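Local coordinates for protein 6-phospho-beta-d glycosidase (Streptococcus pyogenes, PDB 5FOO) that probably hydrolyses the glycosidic bond of 6-phospho-beta-glucosides, as a family 1 glycoside hydrolase built on a beta/alpha barrel, at residues E7-G12 and R112-L117; D53-I58 and N92-A97; Y98-I103 and G154-D159; K202-Y207 and G217-I222. The protein carries 1 engineered substitution. One frame throughout, in Å; residues are numbered along the deposited sequence.

How the contacts relate
The four contacts sample the eight-stranded parallel barrel of a family 1 glycoside hydrolase. Contact 1 joins strands 9-13 and 112-116 toward their N-terminal ends, and contact 4 lays a helix against strand 218-224. Contacts 2 and 3 share helix 93-108 on the outside, their centres about 12 Å apart. Contacts 1 and 3, also about 12 Å apart between centres, are tied by a salt bridge from Arg-112 NH1 to Asp-159 OD2 (2.9 Å). Contacts 3 and 4 meet where Arg-218 N reaches Lys-158 O (2.8 Å), and both touch one ethanediol. The 6-phosphocyclophellitol lies about 13 Å from the side chain of Val-114.

Contact 1: residues E7-G12 and R112-L117; sequences EFWWGG and RPVINL. With EDO (1,2-ethanediol), chain I.
Trp-9 and Arg-112 meet at the end of the barrel where the strands begin, their flat groups almost parallel, the indole and guanidinium planes only 6° apart, although the side chains cross at about a right angle. The touching is done mainly by the aliphatic part of the arginine: Arg-112 CD sits 3.3 Å above the indole plane, toward the rim, and comes within 3.4 Å of Trp-9 CZ2. Arg-112 NE comes next, 3.6 Å from Trp-9 NE1. The arginine leaves its strand extended and then bends at chi3, and chi4 (-73°) helps turn the guanidinium nearly parallel to the indole. At the far end of the indole, Val-114 applies one methyl, CG2, to Trp-9 CZ3 at 3.7 Å. Strand 72-76 lies between the two strands in the barrel order, so these side chains reach across a neighbour; Trp-9 also meets Phe-411 edge-to-face. An ethanediol, probably from the crystallisation liquor, bridges the segments: Arg-112 NE donates to its O1 (2.8 Å), and its O2 donates to Glu-7 O (2.8 Å). The tryptophan thus offers the arginine an apolar surface while NE and NH1 find polar partners, NH1 in Asp-159, which probably lets the charge sit at the edge of the barrel core.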
loop_
_atom_site.group_PDB
_atom_site.type_symbol
_atom_site.label_atom_id
_atom_site.label_comp_id
_atom_site.label_asym_id
_atom_site.label_seq_id
_atom_site.Cartn_x
_atom_site.Cartn_y
_atom_site.Cartn_z
ATOM N N GLU A 7 16.255 -4.639 -16.474
ATOM C CA GLU A 7 15.290 -3.561 -16.272
ATOM C C GLU A 7 14.364 -3.740 -15.042
ATOM O O GLU A 7 13.370 -3.065 -14.904
ATOM C CB GLU A 7 14.537 -3.286 -17.566
ATOM C CG GLU A 7 15.514 -2.901 -18.687
ATOM C CD GLU A 7 14.813 -2.596 -19.978
ATOM O OE1 GLU A 7 13.931 -3.380 -20.411
ATOM O OE2 GLU A 7 15.156 -1.553 -20.559
ATOM N N PHE A 8 14.813 -4.568 -14.116
ATOM C CA PHE A 8 14.191 -4.694 -12.811
ATOM C C PHE A 8 14.108 -3.337 -12.118
ATOM O O PHE A 8 15.092 -2.516 -12.121
ATOM C CB PHE A 8 14.986 -5.690 -11.973
ATOM C CG PHE A 8 14.200 -6.362 -10.864
ATOM C CD1 PHE A 8 13.258 -7.358 -11.149
ATOM C CD2 PHE A 8 14.438 -6.031 -9.550
ATOM C CE1 PHE A 8 12.592 -8.040 -10.127
ATOM C CE2 PHE A 8 13.754 -6.677 -8.517
ATOM C CZ PHE A 8 12.837 -7.678 -8.811
ATOM N N TRP A 9 12.959 -3.093 -11.510
ATOM C CA TRP A 9 12.765 -1.830 -10.789
ATOM C C TRP A 9 13.419 -1.925 -9.398
ATOM O O TRP A 9 13.175 -2.882 -8.674
ATOM C CB TRP A 9 11.284 -1.525 -10.578
ATOM C CG TRP A 9 10.473 -1.242 -11.742
ATOM C CD1 TRP A 9 10.813 -1.429 -13.109
ATOM C CD2 TRP A 9 9.114 -0.780 -11.722
ATOM N NE1 TRP A 9 9.756 -1.000 -13.892
ATOM C CE2 TRP A 9 8.691 -0.650 -13.086
ATOM C CE3 TRP A 9 8.197 -0.487 -10.688
ATOM C CZ2 TRP A 9 7.396 -0.178 -13.440
ATOM C CZ3 TRP A 9 6.907 -0.044 -11.032
ATOM C CH2 TRP A 9 6.503 0.062 -12.420
ATOM N N TRP A 10 14.215 -0.906 -9.050
ATOM C CA TRP A 10 14.797 -0.813 -7.771
ATOM C C TRP A 10 14.521 0.567 -7.224
ATOM O O TRP A 10 14.801 1.602 -7.851
ATOM C CB TRP A 10 16.280 -1.010 -7.821
ATOM C CG TRP A 10 16.777 -2.312 -8.308
ATOM C CD1 TRP A 10 17.462 -2.531 -9.494
ATOM C CD2 TRP A 10 16.872 -3.547 -7.564
ATOM N NE1 TRP A 10 17.837 -3.843 -9.556
ATOM C CE2 TRP A 10 17.501 -4.479 -8.385
ATOM C CE3 TRP A 10 16.385 -3.973 -6.334
ATOM C CZ2 TRP A 10 17.689 -5.804 -7.997
ATOM C CZ3 TRP A 10 16.590 -5.269 -5.964
ATOM C CH2 TRP A 10 17.229 -6.164 -6.794
ATOM N N GLY A 11 13.986 0.597 -6.019
ATOM C CA GLY A 11 13.705 1.883 -5.385
ATOM C C GLY A 11 12.919 1.640 -4.124
ATOM O O GLY A 11 12.979 0.556 -3.536
ATOM N N GLY A 12 12.186 2.645 -3.706
ATOM C CA GLY A 12 11.365 2.482 -2.547
ATOM C C GLY A 12 10.089 3.231 -2.711
ATOM O O GLY A 12 9.897 3.936 -3.697
ATOM N N ARG A 112 12.055 6.436 -12.764
ATOM C CA ARG A 112 10.700 6.156 -13.179
ATOM C C ARG A 112 9.660 6.530 -12.053
ATOM O O ARG A 112 9.712 5.969 -10.971
ATOM C CB ARG A 112 10.574 4.672 -13.471
ATOM C CG ARG A 112 9.167 4.243 -13.951
ATOM C CD ARG A 112 9.109 2.735 -14.127
ATOM N NE ARG A 112 9.851 2.310 -15.294
ATOM C CZ ARG A 112 9.458 2.493 -16.565
ATOM N NH1 ARG A 112 8.285 3.030 -16.881
ATOM N NH2 ARG A 112 10.255 2.100 -17.554
ATOM N N PRO A 113 8.766 7.487 -12.315
ATOM C CA PRO A 113 7.768 7.835 -11.317
ATOM C C PRO A 113 6.602 6.839 -11.333
ATOM O O PRO A 113 6.044 6.563 -12.396
ATOM C CB PRO A 113 7.311 9.205 -11.752
ATOM C CG PRO A 113 7.480 9.207 -13.289
ATOM C CD PRO A 113 8.673 8.343 -13.532
ATOM N N VAL A 114 6.245 6.305 -10.167
ATOM C CA VAL A 114 5.199 5.285 -10.047
ATOM C C VAL A 114 4.148 5.870 -9.134
ATOM O O VAL A 114 4.442 6.179 -7.975
ATOM C CB VAL A 114 5.791 4.001 -9.414
ATOM C CG1 VAL A 114 4.732 2.874 -9.232
ATOM C CG2 VAL A 114 6.968 3.545 -10.298
ATOM N N ILE A 115 2.947 6.078 -9.638
ATOM C CA ILE A 115 1.987 6.938 -8.893
ATOM C C ILE A 115 0.743 6.199 -8.462
ATOM O O ILE A 115 0.053 5.606 -9.293
ATOM C CB ILE A 115 1.666 8.160 -9.700
ATOM C CG1 ILE A 115 2.967 8.954 -9.997
ATOM C CG2 ILE A 115 0.634 8.994 -9.030
ATOM C CD1 ILE A 115 3.630 9.594 -8.806
ATOM N N ASN A 116 0.515 6.210 -7.136
ATOM C CA ASN A 116 -0.674 5.669 -6.513
ATOM C C ASN A 116 -1.662 6.786 -6.330
ATOM O O ASN A 116 -1.250 7.878 -6.030
ATOM C CB ASN A 116 -0.275 5.039 -5.185
ATOM C CG ASN A 116 -1.460 4.555 -4.374
ATOM O OD1 ASN A 116 -2.491 4.066 -4.906
ATOM N ND2 ASN A 116 -1.328 4.699 -3.096
ATOM N N LEU A 117 -2.970 6.505 -6.457
ATOM C CA LEU A 117 -3.991 7.510 -6.252
ATOM C C LEU A 117 -4.683 7.607 -4.910
ATOM O O LEU A 117 -5.386 8.603 -4.665
ATOM C CB LEU A 117 -5.048 7.423 -7.332
ATOM C CG LEU A 117 -4.461 7.461 -8.727
ATOM C CD1 LEU A 117 -5.488 6.953 -9.716
ATOM C CD2 LEU A 117 -3.978 8.871 -9.025
HETATM C C1 EDO I . 13.175 1.322 -14.002
HETATM O O1 EDO I . 12.604 2.115 -15.030
HETATM C C2 EDO I . 14.218 0.372 -14.590
HETATM O O2 EDO I . 13.592 -0.327 -15.661
#

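Contact 2: residues D53-I58 and N92-A97; sequences DAYHQI and NPDGLA
Tyr-55 and Asp-94 join the first turns of two helices, 54-67 and 93-108, that pack on the outside of the beta/alpha barrel. The second of these helices opens with a classic N-cap at Asn-92, whose OD1 accepts from Gly-95 N at 2.9 Å and so occupies one of the amide N-H groups left without a helical acceptor in the first turn. Its ND2 is held in turn by Gln-26. After Pro-93 begins the helix, Asp-94 supplies the link across the contact. Its carboxylate and the tyrosine approach from opposite directions, with OD1 at the edge of the phenol ring, near its plane; ring and carboxylate planes are 31° apart. Tyr-55 reaches this point because CG stands anti to the backbone N (chi1 -178°), which carries the ring out from the side of its helix. Further along, Leu-96 turns to helix 136-153. On the other helix, His-56 ND1 donates to Asp-53 OD1, which lies in the plane of the imidazole, and Tyr-55 also takes a cation-pi contact from Arg-101. The link itself is one short hydrogen bond, Tyr-55 OH donating to Asp-94 OD1 at 2.6 Å, on the syn side and 24° out of the carboxylate plane.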
loop_
_atom_site.group_PDB
_atom_site.type_symbol
_atom_site.label_atom_id
_atom_site.label_comp_id
_atom_site.label_asym_id
_atom_site.label_seq_id
_atom_site.Cartn_x
_atom_site.Cartn_y
_atom_site.Cartn_z
ATOM N N ASP A 53 8.537 16.525 5.228
ATOM C CA ASP A 53 8.874 17.767 4.537
ATOM C C ASP A 53 9.148 17.570 3.015
ATOM O O ASP A 53 9.877 18.364 2.383
ATOM C CB ASP A 53 10.083 18.465 5.231
ATOM C CG ASP A 53 10.289 19.917 4.782
ATOM O OD1 ASP A 53 9.217 20.563 4.522
ATOM O OD2 ASP A 53 11.516 20.383 4.697
ATOM N N ALA A 54 8.550 16.537 2.431
ATOM C CA ALA A 54 8.674 16.326 0.985
ATOM C C ALA A 54 8.034 17.459 0.155
ATOM O O ALA A 54 8.461 17.707 -0.993
ATOM C CB ALA A 54 8.129 14.972 0.583
ATOM N N TYR A 55 7.048 18.168 0.704
ATOM C CA TYR A 55 6.569 19.348 0.028
ATOM C C TYR A 55 7.751 20.264 -0.438
ATOM O O TYR A 55 7.774 20.751 -1.599
ATOM C CB TYR A 55 5.516 20.131 0.822
ATOM C CG TYR A 55 5.004 21.335 0.043
ATOM C CD1 TYR A 55 4.000 21.195 -0.898
ATOM C CD2 TYR A 55 5.576 22.612 0.204
ATOM C CE1 TYR A 55 3.586 22.274 -1.670
ATOM C CE2 TYR A 55 5.120 23.701 -0.532
ATOM C CZ TYR A 55 4.130 23.517 -1.478
ATOM O OH TYR A 55 3.640 24.586 -2.252
ATOM N N HIS A 56 8.738 20.450 0.457
ATOM C CA HIS A 56 9.883 21.275 0.180
ATOM C C HIS A 56 11.050 20.491 -0.404
ATOM O O HIS A 56 11.718 20.981 -1.295
ATOM C CB HIS A 56 10.306 22.002 1.446
ATOM C CG HIS A 56 9.274 22.948 1.983
ATOM N ND1 HIS A 56 8.613 22.732 3.173
ATOM C CD2 HIS A 56 8.855 24.153 1.538
ATOM C CE1 HIS A 56 7.803 23.753 3.409
ATOM N NE2 HIS A 56 7.926 24.626 2.432
ATOM N N GLN A 57 11.280 19.272 0.041
ATOM C CA GLN A 57 12.514 18.550 -0.276
ATOM C C GLN A 57 12.447 17.460 -1.346
ATOM O O GLN A 57 13.407 16.742 -1.525
ATOM C CB GLN A 57 13.045 17.921 1.026
ATOM C CG GLN A 57 13.459 18.974 2.054
ATOM C CD GLN A 57 14.361 18.377 3.136
ATOM O OE1 GLN A 57 15.385 17.774 2.825
ATOM N NE2 GLN A 57 13.959 18.487 4.392
ATOM N N ILE A 58 11.341 17.310 -2.052
ATOM C CA ILE A 58 11.239 16.269 -3.049
ATOM C C ILE A 58 12.378 16.303 -4.065
ATOM O O ILE A 58 12.966 15.234 -4.388
ATOM C CB ILE A 58 9.809 16.188 -3.700
ATOM C CG1 ILE A 58 9.670 14.888 -4.496
ATOM C CG2 ILE A 58 9.552 17.404 -4.559
ATOM C CD1 ILE A 58 9.817 13.632 -3.688
ATOM N N ASN A 92 -6.704 22.511 -7.828
ATOM C CA ASN A 92 -6.015 23.482 -6.987
ATOM C C ASN A 92 -4.708 23.819 -7.706
ATOM O O ASN A 92 -3.881 22.918 -7.939
ATOM C CB ASN A 92 -5.694 22.882 -5.617
ATOM C CG ASN A 92 -4.886 23.829 -4.766
ATOM O OD1 ASN A 92 -3.698 24.116 -5.005
ATOM N ND2 ASN A 92 -5.544 24.356 -3.802
ATOM N N PRO A 93 -4.500 25.075 -8.061
ATOM C CA PRO A 93 -3.281 25.372 -8.851
ATOM C C PRO A 93 -1.977 25.068 -8.135
ATOM O O PRO A 93 -1.046 24.636 -8.811
ATOM C CB PRO A 93 -3.389 26.899 -9.105
ATOM C CG PRO A 93 -4.806 27.206 -8.967
ATOM C CD PRO A 93 -5.359 26.264 -7.932
ATOM N N ASP A 94 -1.887 25.245 -6.808
ATOM C CA ASP A 94 -0.626 24.904 -6.117
ATOM C C ASP A 94 -0.390 23.379 -6.061
ATOM O O ASP A 94 0.737 22.922 -6.164
ATOM C CB ASP A 94 -0.433 25.522 -4.701
ATOM C CG ASP A 94 1.083 25.306 -4.182
ATOM O OD1 ASP A 94 1.466 24.211 -3.640
ATOM O OD2 ASP A 94 1.934 26.209 -4.419
ATOM N N GLY A 95 -1.441 22.602 -5.912
ATOM C CA GLY A 95 -1.281 21.136 -5.952
ATOM C C GLY A 95 -0.809 20.598 -7.290
ATOM O O GLY A 95 0.045 19.700 -7.345
ATOM N N LEU A 96 -1.354 21.154 -8.363
ATOM C CA LEU A 96 -0.937 20.798 -9.704
ATOM C C LEU A 96 0.551 21.123 -9.885
ATOM O O LEU A 96 1.315 20.242 -10.291
ATOM C CB LEU A 96 -1.783 21.565 -10.750
ATOM C CG LEU A 96 -1.465 21.367 -12.216
ATOM C CD1 LEU A 96 -1.647 19.877 -12.505
ATOM C CD2 LEU A 96 -2.258 22.362 -13.150
ATOM N N ALA A 97 0.954 22.365 -9.581
ATOM C CA ALA A 97 2.388 22.762 -9.622
ATOM C C ALA A 97 3.218 21.843 -8.730
ATOM O O ALA A 97 4.310 21.503 -9.123
ATOM C CB ALA A 97 2.590 24.218 -9.186
#

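Contact 3: residues Y98-I103 and G154-D159; sequences YYNRVI and GDRVKD. With EDO (1,2-ethanediol), chain H.
Asn-100 and Arg-156 supply the polar half of this contact. The guanidinium is presented end-on, and Arg-156 NH2 (2.8 Å) and NH1 (2.9 Å) both donate to the single oxygen Asn-100 OD1. That oxygen lies in the guanidinium plane, but the donors arrive from the same face of the amide, whose plane is turned 37° away. Arg-156 is also gripped from the side by Asp-155, Arg-156 NE lying 3.0 Å from Asp-155 OD2 in a salt bridge, while Asp-104 pairs with NH1; these acidic partners would fix the rotation of the group and help balance its charge. The apolar half belongs to Ile-103. Ile-103 CG2 lies over one face of the guanidinium and touches Arg-156 CB at 3.7 Å, and on the other branch Ile-103 CG1 meets Val-157 CG2, also at 3.7 Å. In the barrel, helix 93-108 is thereby pinned to the loop that leads from helix 136-153 into strand 159-161, with Phe-153, at the end of helix 136-153, packing against both Asn-100 and Ile-103.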
loop_
_atom_site.group_PDB
_atom_site.type_symbol
_atom_site.label_atom_id
_atom_site.label_comp_id
_atom_site.label_asym_id
_atom_site.label_seq_id
_atom_site.Cartn_x
_atom_site.Cartn_y
_atom_site.Cartn_z
ATOM N N TYR A 98 2.676 21.405 -7.563
ATOM C CA TYR A 98 3.421 20.481 -6.671
ATOM C C TYR A 98 3.677 19.102 -7.323
ATOM O O TYR A 98 4.801 18.624 -7.335
ATOM C CB TYR A 98 2.819 20.309 -5.246
ATOM C CG TYR A 98 3.639 19.326 -4.463
ATOM C CD1 TYR A 98 4.924 19.651 -4.030
ATOM C CD2 TYR A 98 3.201 18.030 -4.242
ATOM C CE1 TYR A 98 5.719 18.729 -3.380
ATOM C CE2 TYR A 98 3.983 17.107 -3.585
ATOM C CZ TYR A 98 5.242 17.458 -3.147
ATOM O OH TYR A 98 6.047 16.523 -2.522
ATOM N N TYR A 99 2.661 18.473 -7.892
ATOM C CA TYR A 99 2.831 17.127 -8.474
ATOM C C TYR A 99 3.644 17.209 -9.804
ATOM O O TYR A 99 4.447 16.306 -10.142
ATOM C CB TYR A 99 1.478 16.364 -8.552
ATOM C CG TYR A 99 1.021 15.989 -7.155
ATOM C CD1 TYR A 99 1.768 15.092 -6.401
ATOM C CD2 TYR A 99 -0.133 16.572 -6.557
ATOM C CE1 TYR A 99 1.408 14.774 -5.118
ATOM C CE2 TYR A 99 -0.499 16.262 -5.265
ATOM C CZ TYR A 99 0.279 15.381 -4.548
ATOM O OH TYR A 99 -0.024 15.082 -3.236
ATOM N N ASN A 100 3.558 18.360 -10.473
ATOM C CA ASN A 100 4.446 18.580 -11.622
ATOM C C ASN A 100 5.924 18.644 -11.167
ATOM O O ASN A 100 6.761 18.055 -11.835
ATOM C CB ASN A 100 4.004 19.756 -12.475
ATOM C CG ASN A 100 2.904 19.372 -13.462
ATOM O OD1 ASN A 100 2.913 18.258 -14.005
ATOM N ND2 ASN A 100 1.919 20.285 -13.669
ATOM N N ARG A 101 6.203 19.262 -10.009
ATOM C CA ARG A 101 7.579 19.289 -9.434
ATOM C C ARG A 101 8.036 17.855 -9.143
ATOM O O ARG A 101 9.098 17.464 -9.583
ATOM C CB ARG A 101 7.675 20.137 -8.143
ATOM C CG ARG A 101 7.805 21.645 -8.285
ATOM C CD ARG A 101 7.725 22.404 -6.932
ATOM N NE ARG A 101 8.642 21.847 -5.915
ATOM C CZ ARG A 101 8.380 21.748 -4.596
ATOM N NH1 ARG A 101 7.252 22.195 -4.073
ATOM N NH2 ARG A 101 9.268 21.217 -3.792
ATOM N N VAL A 102 7.204 17.058 -8.465
ATOM C CA VAL A 102 7.551 15.692 -8.134
ATOM C C VAL A 102 7.893 14.870 -9.388
ATOM O O VAL A 102 8.902 14.159 -9.474
ATOM C CB VAL A 102 6.370 14.944 -7.398
ATOM C CG1 VAL A 102 6.779 13.527 -7.119
ATOM C CG2 VAL A 102 5.958 15.623 -6.111
ATOM N N ILE A 103 6.986 14.878 -10.332
ATOM C CA ILE A 103 7.191 14.069 -11.537
ATOM C C ILE A 103 8.407 14.550 -12.380
ATOM O O ILE A 103 9.236 13.725 -12.856
ATOM C CB ILE A 103 5.892 14.076 -12.380
ATOM C CG1 ILE A 103 4.764 13.292 -11.607
ATOM C CG2 ILE A 103 6.143 13.539 -13.816
ATOM C CD1 ILE A 103 3.383 13.778 -11.900
ATOM N N GLY A 154 -0.259 12.285 -17.261
ATOM C CA GLY A 154 -0.081 11.019 -18.040
ATOM C C GLY A 154 0.840 11.010 -19.251
ATOM O O GLY A 154 1.191 9.922 -19.811
ATOM N N ASP A 155 1.279 12.203 -19.608
ATOM C CA ASP A 155 2.273 12.405 -20.668
ATOM C C ASP A 155 3.577 11.966 -20.133
ATOM O O ASP A 155 4.402 11.476 -20.901
ATOM C CB ASP A 155 2.364 13.904 -21.094
ATOM C CG ASP A 155 2.729 14.829 -19.925
ATOM O OD1 ASP A 155 2.148 14.729 -18.800
ATOM O OD2 ASP A 155 3.626 15.618 -20.096
ATOM N N ARG A 156 3.770 12.101 -18.805
ATOM C CA ARG A 156 5.063 11.744 -18.172
ATOM C C ARG A 156 5.047 10.535 -17.249
ATOM O O ARG A 156 6.036 9.799 -17.154
ATOM C CB ARG A 156 5.623 12.948 -17.442
ATOM C CG ARG A 156 6.236 14.033 -18.370
ATOM C CD ARG A 156 6.285 15.386 -17.645
ATOM N NE ARG A 156 4.882 15.755 -17.399
ATOM C CZ ARG A 156 4.382 16.521 -16.414
ATOM N NH1 ARG A 156 5.156 17.031 -15.440
ATOM N NH2 ARG A 156 3.050 16.718 -16.375
ATOM N N VAL A 157 3.947 10.351 -16.527
ATOM C CA VAL A 157 3.749 9.126 -15.740
ATOM C C VAL A 157 3.062 8.049 -16.589
ATOM O O VAL A 157 1.945 8.256 -17.109
ATOM C CB VAL A 157 2.841 9.401 -14.518
ATOM C CG1 VAL A 157 2.589 8.118 -13.726
ATOM C CG2 VAL A 157 3.433 10.504 -13.652
ATOM N N LYS A 158 3.727 6.908 -16.677
ATOM C CA LYS A 158 3.236 5.746 -17.387
ATOM C C LYS A 158 2.890 4.562 -16.501
ATOM O O LYS A 158 2.574 3.478 -17.003
ATOM C CB LYS A 158 4.334 5.288 -18.374
ATOM C CG LYS A 158 4.715 6.325 -19.445
ATOM C CD LYS A 158 3.563 7.151 -19.993
ATOM C CE LYS A 158 3.919 7.868 -21.310
ATOM N NZ LYS A 158 2.843 8.733 -21.843
ATOM N N ASP A 159 2.966 4.755 -15.185
ATOM C CA ASP A 159 2.839 3.663 -14.233
ATOM C C ASP A 159 1.951 4.111 -13.091
ATOM O O ASP A 159 2.374 4.902 -12.250
ATOM C CB ASP A 159 4.195 3.275 -13.694
ATOM C CG ASP A 159 5.059 2.592 -14.744
ATOM O OD1 ASP A 159 4.885 1.383 -15.039
ATOM O OD2 ASP A 159 5.961 3.313 -15.220
HETATM C C1 EDO H . 5.910 1.408 -18.130
HETATM O O1 EDO H . 5.675 0.330 -17.225
HETATM C C2 EDO H . 4.978 1.354 -19.295
HETATM O O2 EDO H . 3.958 0.468 -18.909
#

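Contact 4: residues K202-Y207 and G217-I222; sequences KVIQAY and GRIGTI. With EDO (1,2-ethanediol), chain H.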
loop_
_atom_site.group_PDB
_atom_site.type_symbol
_atom_site.label_atom_id
_atom_site.label_comp_id
_atom_site.label_asym_id
_atom_site.label_seq_id
_atom_site.Cartn_x
_atom_site.Cartn_y
_atom_site.Cartn_z
ATOM N N LYS A 202 -13.636 1.380 -12.417
ATOM C CA LYS A 202 -13.967 2.643 -12.991
ATOM C C LYS A 202 -12.778 3.563 -13.277
ATOM O O LYS A 202 -12.773 4.289 -14.282
ATOM C CB LYS A 202 -15.012 3.371 -12.155
ATOM C CG LYS A 202 -16.337 2.643 -12.171
ATOM C CD LYS A 202 -17.465 3.488 -11.598
ATOM C CE LYS A 202 -18.162 4.144 -12.765
ATOM N NZ LYS A 202 -19.213 5.055 -12.292
ATOM N N VAL A 203 -11.767 3.537 -12.419
ATOM C CA VAL A 203 -10.580 4.341 -12.653
ATOM C C VAL A 203 -9.814 3.750 -13.841
ATOM O O VAL A 203 -9.295 4.498 -14.705
ATOM C CB VAL A 203 -9.689 4.488 -11.386
ATOM C CG1 VAL A 203 -8.378 5.144 -11.752
ATOM C CG2 VAL A 203 -10.451 5.398 -10.407
ATOM N N ILE A 204 -9.746 2.438 -13.877
ATOM C CA ILE A 204 -9.129 1.746 -15.010
ATOM C C ILE A 204 -9.832 2.062 -16.305
ATOM O O ILE A 204 -9.170 2.369 -17.283
ATOM C CB ILE A 204 -9.022 0.232 -14.767
ATOM C CG1 ILE A 204 -7.971 -0.038 -13.667
ATOM C CG2 ILE A 204 -8.689 -0.513 -16.055
ATOM C CD1 ILE A 204 -7.988 -1.496 -13.170
ATOM N N GLN A 205 -11.159 2.076 -16.303
ATOM C CA GLN A 205 -11.881 2.458 -17.495
ATOM C C GLN A 205 -11.459 3.869 -17.882
ATOM O O GLN A 205 -11.211 4.119 -19.061
ATOM C CB GLN A 205 -13.387 2.388 -17.313
ATOM C CG GLN A 205 -14.272 2.737 -18.535
ATOM C CD GLN A 205 -15.736 2.619 -18.180
ATOM O OE1 GLN A 205 -16.469 1.815 -18.754
ATOM N NE2 GLN A 205 -16.140 3.329 -17.150
ATOM N N ALA A 206 -11.419 4.791 -16.916
ATOM C CA ALA A 206 -11.178 6.193 -17.207
ATOM C C ALA A 206 -9.776 6.368 -17.785
ATOM O O ALA A 206 -9.593 7.160 -18.701
ATOM C CB ALA A 206 -11.391 7.082 -15.983
ATOM N N TYR A 207 -8.811 5.567 -17.302
ATOM C CA TYR A 207 -7.452 5.689 -17.735
ATOM C C TYR A 207 -7.412 5.322 -19.229
ATOM O O TYR A 207 -6.769 6.020 -20.033
ATOM C CB TYR A 207 -6.506 4.772 -16.922
ATOM C CG TYR A 207 -5.086 4.816 -17.460
ATOM C CD1 TYR A 207 -4.361 5.972 -17.320
ATOM C CD2 TYR A 207 -4.506 3.732 -18.168
ATOM C CE1 TYR A 207 -3.076 6.079 -17.819
ATOM C CE2 TYR A 207 -3.221 3.837 -18.689
ATOM C CZ TYR A 207 -2.522 5.035 -18.534
ATOM O OH TYR A 207 -1.248 5.255 -18.974
ATOM N N GLY A 217 0.464 3.782 -21.001
ATOM C CA GLY A 217 1.227 3.131 -19.937
ATOM C C GLY A 217 0.421 2.011 -19.280
ATOM O O GLY A 217 -0.443 1.459 -19.903
ATOM N N ARG A 218 0.678 1.695 -18.004
ATOM C CA ARG A 218 0.004 0.591 -17.375
ATOM C C ARG A 218 -0.660 1.039 -16.098
ATOM O O ARG A 218 -0.220 2.006 -15.516
ATOM C CB ARG A 218 0.979 -0.586 -17.176
ATOM C CG ARG A 218 1.216 -1.305 -18.525
ATOM C CD ARG A 218 2.061 -2.559 -18.385
ATOM N NE ARG A 218 3.400 -2.201 -17.915
ATOM C CZ ARG A 218 4.359 -3.082 -17.590
ATOM N NH1 ARG A 218 4.099 -4.398 -17.679
ATOM N NH2 ARG A 218 5.564 -2.640 -17.146
ATOM N N ILE A 219 -1.756 0.368 -15.719
ATOM C CA ILE A 219 -2.518 0.694 -14.554
ATOM C C ILE A 219 -2.882 -0.543 -13.818
ATOM O O ILE A 219 -3.206 -1.556 -14.423
ATOM C CB ILE A 219 -3.757 1.524 -14.850
ATOM C CG1 ILE A 219 -4.405 1.961 -13.535
ATOM C CG2 ILE A 219 -4.721 0.817 -15.802
ATOM C CD1 ILE A 219 -5.245 3.163 -13.694
ATOM N N GLY A 220 -2.702 -0.479 -12.495
ATOM C CA GLY A 220 -2.973 -1.600 -11.648
ATOM C C GLY A 220 -3.458 -1.149 -10.312
ATOM O O GLY A 220 -4.038 -0.063 -10.179
ATOM N N THR A 221 -3.295 -2.035 -9.330
ATOM C CA THR A 221 -3.626 -1.711 -7.942
ATOM C C THR A 221 -2.586 -2.378 -7.065
ATOM O O THR A 221 -1.812 -3.180 -7.560
ATOM C CB THR A 221 -5.093 -2.074 -7.608
ATOM O OG1 THR A 221 -5.451 -1.464 -6.363
ATOM C CG2 THR A 221 -5.286 -3.620 -7.529
ATOM N N ILE A 222 -2.504 -1.988 -5.789
ATOM C CA ILE A 222 -1.529 -2.536 -4.856
ATOM C C ILE A 222 -2.280 -3.310 -3.793
ATOM O O ILE A 222 -3.062 -2.743 -3.018
ATOM C CB ILE A 222 -0.646 -1.433 -4.246
ATOM C CG1 ILE A 222 0.155 -0.681 -5.324
ATOM C CG2 ILE A 222 0.316 -1.999 -3.215
ATOM C CD1 ILE A 222 0.612 0.686 -4.869
HETATM C C1 EDO H . 5.910 1.408 -18.130
HETATM O O1 EDO H . 5.675 0.330 -17.225
HETATM C C2 EDO H . 4.978 1.354 -19.295
HETATM O O2 EDO H . 3.958 0.468 -18.909
#
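Ile-219 is the bump of this contact: it rises from strand 218-224 and is received by Val-203, Ile-204 and Tyr-207, residues on one side of helix 186-208. Each of its branches has its own place. Ile-219 CG2 lies between Ile-204 CG1, at 4.0 Å, and Tyr-207 CD2, at 3.8 Å, whereas Ile-219 CD1 extends to Tyr-207 CB (3.8 Å) with Val-203 CG1 more loosely beside it. A chi1 of -173° sets the two branches apart, CG1 anti to the backbone N and CG2 in the crowded position between N and the carbonyl carbon, and the extended chi2 carries CD1 on. Tyr-207 and Ile-219 run alongside one another, pointing opposite ways, so the ring runs on toward the start of the strand. There its hydroxyl meets the backbone of Gly-217, and Tyr-207 OH accepts a bent hydrogen bond from Gly-217 N (3.0 Å, 139°). On the strand's other side Arg-218 points away and holds an ethanediol. The axes of segments 202-207 and 218-222 approach to 9.1 Å and run nearly antiparallel, at 165°, the alpha-to-beta return of a beta/alpha barrel, with strand 159-161 next to strand 218-224 in the sheet and Phe-150 of helix 136-153 set edge-to-face against Tyr-207.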